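Local structure of Thiol:disulfide interchange protein DsbC (Haemophilus influenzae, 1T3B) at residues A[105-110]-A[194-199]. The protein probably forms and rearranges disulfide bonds in periplasmic proteins, working as a homodimeric disulfide isomerase of the thioredoxin family. Numbering follows the deposited sequence.
Sequences HQQLKE and GGYLKP
Gln107 reaches across to Tyr196 and Pro199 with both ends of its amide. Its NE2 donates a hydrogen bond to Tyr196 OH over 2.9 Å, bent to 139° at the hydrogen, and the hydroxyl lies tilted from the amide plane. NE2 meets the tyrosine at the ring edge, near the ring plane, while the amide itself stands almost upright to that ring, the planes 80° apart. Beside this bond, Gln107 OE1 lies 3.0 Å from Pro199 CD, against the flank of the pyrrolidine ring. A glutamine suits the place because its long chain, extended beyond CG, reaches from the helix start to the loop and can offer an N-H to the hydroxyl. Further along, Glu110 gives only its root to the contact: its CB packs 3.5 Å from Pro199 CG, while the chain bends at chi2 and its end leads away.

In this thioredoxin-like domain the contact ties the break between helices 99-105 and 108-113 to the loop entering helix 199-208. Gln107 stands at the N-cap position of helix 108-113, and a weak hydrogen bond from NE2 to Leu103 O helps to position its amide; Pro199, with no N-H to offer, fits the first turn of helix 199-208. Tyr196 has CG anti to its backbone N (chi1 174°), which sends the ring toward Gln107. That ring also packs on Leu103, Leu104 and Tyr100, which lies in sequence between the redox-active Cys98 and Cys101. From helix 108-113, Tyr111 touches both Tyr196 and Pro199, and its hydroxyl hydrogen-bonds Leu197 O.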
loop_
_atom_site.group_PDB
_atom_site.type_symbol
_atom_site.label_atom_id
_atom_site.label_comp_id
_atom_site.label_asym_id
_atom_site.label_seq_id
_atom_site.Cartn_x
_atom_site.Cartn_y
_atom_site.Cartn_z
ATOM N N HIS A 105 -10.367 33.882 -4.895
ATOM C CA HIS A 105 -9.522 35.057 -4.790
ATOM C C HIS A 105 -10.330 36.347 -4.674
ATOM O O HIS A 105 -9.976 37.249 -3.910
ATOM C CB HIS A 105 -8.595 35.125 -6.000
ATOM C CG HIS A 105 -7.423 36.033 -5.807
ATOM N ND1 HIS A 105 -7.536 37.407 -5.800
ATOM C CD2 HIS A 105 -6.117 35.762 -5.580
ATOM C CE1 HIS A 105 -6.351 37.940 -5.578
ATOM N NE2 HIS A 105 -5.473 36.963 -5.440
ATOM N N GLN A 106 -11.419 36.438 -5.429
ATOM C CA GLN A 106 -12.254 37.627 -5.386
ATOM C C GLN A 106 -12.897 37.823 -4.030
ATOM O O GLN A 106 -13.621 38.783 -3.826
ATOM C CB GLN A 106 -13.354 37.549 -6.436
ATOM C CG GLN A 106 -12.866 37.687 -7.854
ATOM C CD GLN A 106 -14.006 37.799 -8.843
ATOM O OE1 GLN A 106 -14.803 36.880 -8.990
ATOM N NE2 GLN A 106 -14.091 38.935 -9.522
ATOM N N GLN A 107 -12.629 36.921 -3.100
ATOM C CA GLN A 107 -13.233 37.016 -1.783
ATOM C C GLN A 107 -12.247 36.991 -0.637
ATOM O O GLN A 107 -12.614 36.656 0.490
ATOM C CB GLN A 107 -14.238 35.886 -1.608
ATOM C CG GLN A 107 -15.292 35.878 -2.695
ATOM C CD GLN A 107 -16.151 34.646 -2.679
ATOM O OE1 GLN A 107 -16.719 34.301 -1.655
ATOM N NE2 GLN A 107 -16.259 33.979 -3.819
ATOM N N LEU A 108 -10.999 37.346 -0.913
ATOM C CA LEU A 108 -10.005 37.363 0.143
ATOM C C LEU A 108 -10.505 38.279 1.255
ATOM O O LEU A 108 -10.329 37.986 2.439
ATOM C CB LEU A 108 -8.652 37.870 -0.375
ATOM C CG LEU A 108 -7.658 36.916 -1.039
ATOM C CD1 LEU A 108 -7.704 35.575 -0.352
ATOM C CD2 LEU A 108 -7.975 36.761 -2.482
ATOM N N LYS A 109 -11.132 39.390 0.869
ATOM C CA LYS A 109 -11.659 40.338 1.851
ATOM C C LYS A 109 -12.606 39.617 2.810
ATOM O O LYS A 109 -12.508 39.797 4.019
ATOM C CB LYS A 109 -12.381 41.494 1.153
ATOM N N GLU A 110 -13.506 38.796 2.260
ATOM C CA GLU A 110 -14.452 38.027 3.057
ATOM C C GLU A 110 -13.729 37.001 3.921
ATOM O O GLU A 110 -13.946 36.951 5.124
ATOM C CB GLU A 110 -15.462 37.313 2.163
ATOM C CG GLU A 110 -16.528 38.206 1.539
ATOM C CD GLU A 110 -15.971 39.166 0.508
ATOM O OE1 GLU A 110 -15.157 40.037 0.886
ATOM O OE2 GLU A 110 -16.354 39.052 -0.683
ATOM N N GLY A 194 -9.682 19.949 0.348
ATOM C CA GLY A 194 -9.495 20.204 -1.070
ATOM C C GLY A 194 -10.770 20.422 -1.867
ATOM O O GLY A 194 -11.613 19.528 -1.960
ATOM N N GLY A 195 -10.901 21.610 -2.446
ATOM C CA GLY A 195 -12.070 21.944 -3.233
ATOM C C GLY A 195 -12.506 23.341 -2.864
ATOM O O GLY A 195 -12.154 23.825 -1.804
ATOM N N TYR A 196 -13.262 24.009 -3.717
ATOM C CA TYR A 196 -13.693 25.351 -3.378
ATOM C C TYR A 196 -14.685 25.327 -2.235
ATOM O O TYR A 196 -15.499 24.411 -2.117
ATOM C CB TYR A 196 -14.332 26.036 -4.582
ATOM C CG TYR A 196 -14.948 27.385 -4.268
ATOM C CD1 TYR A 196 -14.196 28.406 -3.684
ATOM C CD2 TYR A 196 -16.280 27.649 -4.580
ATOM C CE1 TYR A 196 -14.758 29.658 -3.423
ATOM C CE2 TYR A 196 -16.849 28.894 -4.324
ATOM C CZ TYR A 196 -16.086 29.896 -3.747
ATOM O OH TYR A 196 -16.654 31.134 -3.508
ATOM N N LEU A 197 -14.604 26.347 -1.394
ATOM C CA LEU A 197 -15.481 26.514 -0.247
ATOM C C LEU A 197 -15.616 28.002 -0.002
ATOM O O LEU A 197 -14.623 28.664 0.296
ATOM C CB LEU A 197 -14.890 25.860 1.008
ATOM C CG LEU A 197 -15.070 24.356 1.240
ATOM C CD1 LEU A 197 -14.320 23.942 2.487
ATOM C CD2 LEU A 197 -16.526 24.032 1.383
ATOM N N LYS A 198 -16.836 28.523 -0.138
ATOM C CA LYS A 198 -17.099 29.939 0.089
ATOM C C LYS A 198 -16.642 30.336 1.495
ATOM O O LYS A 198 -16.442 29.478 2.358
ATOM C CB LYS A 198 -18.589 30.239 -0.136
ATOM C CG LYS A 198 -19.557 29.305 0.579
ATOM C CD LYS A 198 -20.963 29.338 -0.034
ATOM C CE LYS A 198 -21.651 30.684 0.164
ATOM N NZ LYS A 198 -22.982 30.745 -0.514
ATOM N N PRO A 199 -16.449 31.641 1.738
ATOM C CA PRO A 199 -16.004 32.111 3.052
ATOM C C PRO A 199 -16.669 31.369 4.214
ATOM O O PRO A 199 -16.041 30.520 4.849
ATOM C CB PRO A 199 -16.361 33.595 3.025
ATOM C CG PRO A 199 -16.194 33.943 1.600
ATOM C CD PRO A 199 -16.831 32.776 0.885
#